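Local atomic coordinates of NAD(P)H-hydrate epimerase (Saccharomyces cerevisiae, PDB entry 1JZT), a protein that epimerises the R and S forms of hydrated NAD(P)H, so that a partner dehydratase can repair both. Residues 38-43 with 75-80; 68-73 with 170-175. One frame throughout, in Å; residues are numbered along the deposited sequence.

Contact 1: 38-43 with 75-80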
loop_
_atom_site.group_PDB
_atom_site.type_symbol
_atom_site.label_atom_id
_atom_site.label_comp_id
_atom_site.label_asym_id
_atom_site.label_seq_id
_atom_site.Cartn_x
_atom_site.Cartn_y
_atom_site.Cartn_z
ATOM N N SER A 38 7.250 -5.120 1.851
ATOM C CA SER A 38 7.610 -3.817 2.411
ATOM C C SER A 38 6.464 -3.221 3.215
ATOM O O SER A 38 6.640 -2.798 4.352
ATOM C CB SER A 38 7.989 -2.842 1.290
ATOM O OG SER A 38 9.212 -3.203 0.689
ATOM N N VAL A 39 5.288 -3.171 2.600
ATOM C CA VAL A 39 4.111 -2.630 3.269
ATOM C C VAL A 39 3.842 -3.361 4.580
ATOM O O VAL A 39 3.600 -2.734 5.604
ATOM C CB VAL A 39 2.853 -2.751 2.390
ATOM C CG1 VAL A 39 1.638 -2.208 3.144
ATOM C CG2 VAL A 39 3.060 -1.988 1.086
ATOM N N ALA A 40 3.855 -4.690 4.548
ATOM C CA ALA A 40 3.626 -5.478 5.760
ATOM C C ALA A 40 4.661 -5.143 6.838
ATOM O O ALA A 40 4.328 -4.982 8.017
ATOM C CB ALA A 40 3.688 -6.955 5.432
ATOM N N GLN A 41 5.925 -5.048 6.440
ATOM C CA GLN A 41 6.977 -4.718 7.399
ATOM C C GLN A 41 6.728 -3.334 8.037
ATOM O O GLN A 41 6.956 -3.152 9.234
ATOM C CB GLN A 41 8.351 -4.775 6.707
ATOM C CG GLN A 41 9.560 -4.737 7.651
ATOM C CD GLN A 41 10.870 -5.073 6.942
ATOM O OE1 GLN A 41 11.226 -4.445 5.950
ATOM N NE2 GLN A 41 11.590 -6.065 7.457
ATOM N N ALA A 42 6.247 -2.366 7.254
ATOM C CA ALA A 42 5.962 -1.017 7.776
ATOM C C ALA A 42 4.842 -1.061 8.816
ATOM O O ALA A 42 4.899 -0.380 9.848
ATOM C CB ALA A 42 5.568 -0.066 6.631
ATOM N N VAL A 43 3.814 -1.857 8.537
ATOM C CA VAL A 43 2.685 -1.996 9.454
ATOM C C VAL A 43 3.150 -2.619 10.768
ATOM O O VAL A 43 2.786 -2.162 11.853
ATOM C CB VAL A 43 1.590 -2.886 8.841
ATOM C CG1 VAL A 43 0.527 -3.209 9.887
ATOM C CG2 VAL A 43 0.975 -2.185 7.644
ATOM N N LEU A 75 -2.678 -7.609 -1.601
ATOM C CA LEU A 75 -2.934 -9.039 -1.431
ATOM C C LEU A 75 -1.691 -9.730 -0.861
ATOM O O LEU A 75 -1.800 -10.632 -0.025
ATOM C CB LEU A 75 -3.326 -9.679 -2.771
ATOM C CG LEU A 75 -4.579 -9.109 -3.448
ATOM C CD1 LEU A 75 -4.890 -9.869 -4.746
ATOM C CD2 LEU A 75 -5.745 -9.195 -2.487
ATOM N N VAL A 76 -0.517 -9.303 -1.322
ATOM C CA VAL A 76 0.753 -9.850 -0.842
ATOM C C VAL A 76 0.935 -9.429 0.624
ATOM O O VAL A 76 1.260 -10.243 1.486
ATOM C CB VAL A 76 1.943 -9.302 -1.661
ATOM C CG1 VAL A 76 3.264 -9.667 -0.985
ATOM C CG2 VAL A 76 1.906 -9.870 -3.071
ATOM N N CYS A 77 0.729 -8.142 0.886
ATOM C CA CYS A 77 0.853 -7.580 2.228
ATOM C C CYS A 77 0.037 -8.366 3.248
ATOM O O CYS A 77 0.515 -8.680 4.332
ATOM C CB CYS A 77 0.382 -6.127 2.214
ATOM S SG CYS A 77 0.238 -5.370 3.851
ATOM N N ALA A 78 -1.206 -8.667 2.892
ATOM C CA ALA A 78 -2.102 -9.406 3.760
ATOM C C ALA A 78 -1.541 -10.766 4.175
ATOM O O ALA A 78 -1.701 -11.178 5.328
ATOM C CB ALA A 78 -3.455 -9.578 3.078
ATOM N N ARG A 79 -0.893 -11.465 3.248
ATOM C CA ARG A 79 -0.312 -12.781 3.551
ATOM C C ARG A 79 0.862 -12.649 4.523
ATOM O O ARG A 79 0.981 -13.430 5.466
ATOM C CB ARG A 79 0.128 -13.480 2.246
ATOM C CG ARG A 79 1.048 -14.709 2.421
ATOM C CD ARG A 79 1.075 -15.554 1.141
ATOM N NE ARG A 79 1.141 -14.715 -0.052
ATOM C CZ ARG A 79 2.247 -14.132 -0.504
ATOM N NH1 ARG A 79 3.402 -14.301 0.132
ATOM N NH2 ARG A 79 2.187 -13.360 -1.583
ATOM N N HIS A 80 1.726 -11.659 4.313
ATOM C CA HIS A 80 2.852 -11.487 5.221
ATOM C C HIS A 80 2.382 -11.088 6.617
ATOM O O HIS A 80 2.946 -11.532 7.613
ATOM C CB HIS A 80 3.850 -10.468 4.661
ATOM C CG HIS A 80 4.690 -11.022 3.556
ATOM N ND1 HIS A 80 5.731 -11.900 3.783
ATOM C CD2 HIS A 80 4.592 -10.898 2.212
ATOM C CE1 HIS A 80 6.232 -12.294 2.628
ATOM N NE2 HIS A 80 5.558 -11.701 1.657
#

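Contact 2: 68-73 with 170-175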
loop_
_atom_site.group_PDB
_atom_site.type_symbol
_atom_site.label_atom_id
_atom_site.label_comp_id
_atom_site.label_asym_id
_atom_site.label_seq_id
_atom_site.Cartn_x
_atom_site.Cartn_y
_atom_site.Cartn_z
ATOM N N GLY A 68 -6.300 -3.066 -9.522
ATOM C CA GLY A 68 -5.064 -3.113 -10.278
ATOM C C GLY A 68 -3.839 -3.485 -9.464
ATOM O O GLY A 68 -3.928 -4.194 -8.464
ATOM N N ASN A 69 -2.692 -2.990 -9.915
ATOM C CA ASN A 69 -1.392 -3.224 -9.295
ATOM C C ASN A 69 -1.356 -2.911 -7.791
ATOM O O ASN A 69 -0.808 -3.683 -7.003
ATOM C CB ASN A 69 -0.344 -2.363 -10.009
ATOM C CG ASN A 69 1.046 -2.535 -9.437
ATOM O OD1 ASN A 69 1.669 -3.579 -9.616
ATOM N ND2 ASN A 69 1.543 -1.507 -8.743
ATOM N N ASN A 70 -1.917 -1.766 -7.404
ATOM C CA ASN A 70 -1.928 -1.357 -6.004
ATOM C C ASN A 70 -2.619 -2.438 -5.175
ATOM O O ASN A 70 -2.124 -2.833 -4.118
ATOM C CB ASN A 70 -2.642 -0.007 -5.844
ATOM C CG ASN A 70 -2.122 0.796 -4.648
ATOM O OD1 ASN A 70 -0.912 1.024 -4.517
ATOM N ND2 ASN A 70 -3.029 1.246 -3.791
ATOM N N GLY A 71 -3.759 -2.923 -5.663
ATOM C CA GLY A 71 -4.485 -3.962 -4.958
ATOM C C GLY A 71 -3.656 -5.229 -4.846
ATOM O O GLY A 71 -3.686 -5.905 -3.819
ATOM N N GLY A 72 -2.912 -5.551 -5.902
ATOM C CA GLY A 72 -2.081 -6.743 -5.882
ATOM C C GLY A 72 -1.065 -6.663 -4.755
ATOM O O GLY A 72 -0.835 -7.647 -4.043
ATOM N N ASP A 73 -0.449 -5.492 -4.595
ATOM C CA ASP A 73 0.535 -5.285 -3.534
ATOM C C ASP A 73 -0.146 -5.541 -2.190
ATOM O O ASP A 73 0.457 -6.084 -1.267
ATOM C CB ASP A 73 1.086 -3.848 -3.558
ATOM C CG ASP A 73 1.994 -3.573 -4.755
ATOM O OD1 ASP A 73 2.382 -4.519 -5.465
ATOM O OD2 ASP A 73 2.326 -2.394 -4.983
ATOM N N VAL A 170 -3.052 3.181 6.492
ATOM C CA VAL A 170 -1.710 2.986 5.947
ATOM C C VAL A 170 -1.877 2.942 4.429
ATOM O O VAL A 170 -2.403 1.958 3.897
ATOM C CB VAL A 170 -1.107 1.630 6.406
ATOM C CG1 VAL A 170 0.277 1.436 5.792
ATOM C CG2 VAL A 170 -1.036 1.577 7.938
ATOM N N SER A 171 -1.441 3.996 3.735
ATOM C CA SER A 171 -1.587 4.063 2.278
ATOM C C SER A 171 -0.421 3.464 1.516
ATOM O O SER A 171 0.738 3.785 1.781
ATOM C CB SER A 171 -1.784 5.515 1.817
ATOM O OG SER A 171 -3.067 5.998 2.167
ATOM N N VAL A 172 -0.745 2.605 0.552
ATOM C CA VAL A 172 0.256 1.946 -0.272
ATOM C C VAL A 172 0.626 2.807 -1.478
ATOM O O VAL A 172 -0.220 3.129 -2.320
ATOM C CB VAL A 172 -0.250 0.577 -0.780
ATOM C CG1 VAL A 172 0.856 -0.126 -1.552
ATOM C CG2 VAL A 172 -0.701 -0.275 0.399
ATOM N N ASP A 173 1.906 3.163 -1.532
ATOM C CA ASP A 173 2.501 3.971 -2.587
ATOM C C ASP A 173 2.087 5.445 -2.546
ATOM O O ASP A 173 2.934 6.325 -2.372
ATOM C CB ASP A 173 2.194 3.375 -3.961
ATOM C CG ASP A 173 3.100 3.934 -5.032
ATOM O OD1 ASP A 173 4.290 4.159 -4.721
ATOM O OD2 ASP A 173 2.636 4.135 -6.174
ATOM N N VAL A 174 0.796 5.701 -2.723
ATOM C CA VAL A 174 0.233 7.048 -2.682
ATOM C C VAL A 174 -1.156 6.978 -2.050
ATOM O O VAL A 174 -1.821 5.945 -2.107
ATOM C CB VAL A 174 0.100 7.680 -4.104
ATOM C CG1 VAL A 174 1.469 7.963 -4.685
ATOM C CG2 VAL A 174 -0.687 6.753 -5.025
ATOM N N PRO A 175 -1.606 8.075 -1.416
ATOM C CA PRO A 175 -2.934 8.090 -0.789
ATOM C C PRO A 175 -3.988 8.032 -1.891
ATOM O O PRO A 175 -3.979 8.861 -2.802
ATOM C CB PRO A 175 -2.956 9.428 -0.045
ATOM C CG PRO A 175 -1.495 9.692 0.239
ATOM C CD PRO A 175 -0.845 9.283 -1.059
HETATM O O HOH W 1 -3.361 3.460 -2.192
#

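Contact 1: 38-43 with 75-80
His80 brings the flat group to this contact, yet it meets Ala40 with its CB and not with its imidazole ring. His80 CB lies 3.6 Å from Ala40 CB. The two segments form a helix-helix packing within a Rossmann-like alpha/beta fold. At one edge of the ring, in its plane, is Val76 CG1 from the previous turn of the same helix. Phe37 of helix 28-46 makes an edge-to-face contact with this ring. NE2 is hydrogen-bonded to Glu33 OE2, while OE1 of Glu33 forms a salt bridge with Arg79 NH2. Glu33 and Phe37 thus tie the imidazole and its neighbour to the helix that also carries Ala40.

Helices 28-46 and 69-83 lie over the same face of the central sheet. The short axes approach to 8.2 Å and cross at -48°, with the chains running broadly the same way. Small residues stand at the crossing: the CA atoms of Ala40 and Cys77 are 5.0 Å apart. No hydrogen bond joins the segments, and the interface is mainly apolar.

Cys77 stands between the helices. Its SG is turned anti to the backbone N (chi1 171°), which carries the sulfur out toward helix 28-46. There it touches two consecutive residues, Val39 through a methyl and Ala40 through its backbone N and, less closely, its CB. Ala40 CB also faces the other backbone, with Cys77 O 3.8 Å away. On other sides of helix 69-83, Leu75, Val76 and Ala78 pack on other neighbours, strand 88-91 and helix 100-111 among them. The sulfur itself lies against one branch of Val39: Cys77 SG is 3.5 Å from Val39 CG1 and 3.7 Å from Ala40 N.

Contact 2: 68-73 with 170-175
Asn70 and Val172 form the tight part of this contact, their side chains lying alongside and pointing opposite ways. Asn70 CG is roughly anti to the backbone N (chi1 -151°), which turns the amide toward the strand end. Its OD1 lies 3.6 Å from Val172 CG1. The same OD1 is 3.1 Å from Val172 O; both are acceptors, and no hydrogen bond joins them. Val172 O is also the acceptor of a classic gamma turn, closed by Val174 N at 2.8 Å. Water 1 bridges the segments. It accepts from Asn70 ND2 at 2.8 Å and can give a proton to Val174 O, 2.9 Å away, though more acceptors are in reach than it has protons. Asn70 is a predicted potassium ligand, together with Asp138 and Thr176.

The other side is looser. Asp73 meets the strand only through its CB, 4.2 Å from Val172 CG1. Its carboxylate stays apart from that of Asp173, with Asp73 OD2 and Asp173 OD2 6.6 Å from each other. Asp173 OD1 is held by Lys202 NZ and Leu198 N. Asn69 is exposed to solvent, and Gly68 sits at the N-cap. Asn69 to Asp73 and Asp173 are predicted to bind the hydrated nucleotide, consistent with a Rossmann-type glycine-rich helix start facing a strand end.

Strand 169-172 runs parallel between strands 133-139 and 194-198. Val172 packs on Val137, Ala139 and Leu198 of these neighbours, and on Val39 of helix 28-46.

Contacts 1 and 2 share helix 69-83. Its first turn meets the strand end in contact 2, and later turns meet helix 28-46 in contact 1. Their centres are 11 Å apart. Two valine pairs join them directly: Val39 CG2 lies 3.9 Å from Val172 CG1, and Val43 CG2 lies 4.1 Å from Val170 CG1. Helix 28-46 is therefore packed on both helix 69-83 and strand 169-172. Contact 2 holds predicted substrate and potassium residues, while contact 1 lies next to them, farther along helix 69-83. Between nearest side-chain atoms, Val39 is about 5 Å from Asp73 and about 7 Å from Asp173, both predicted substrate-binding residues.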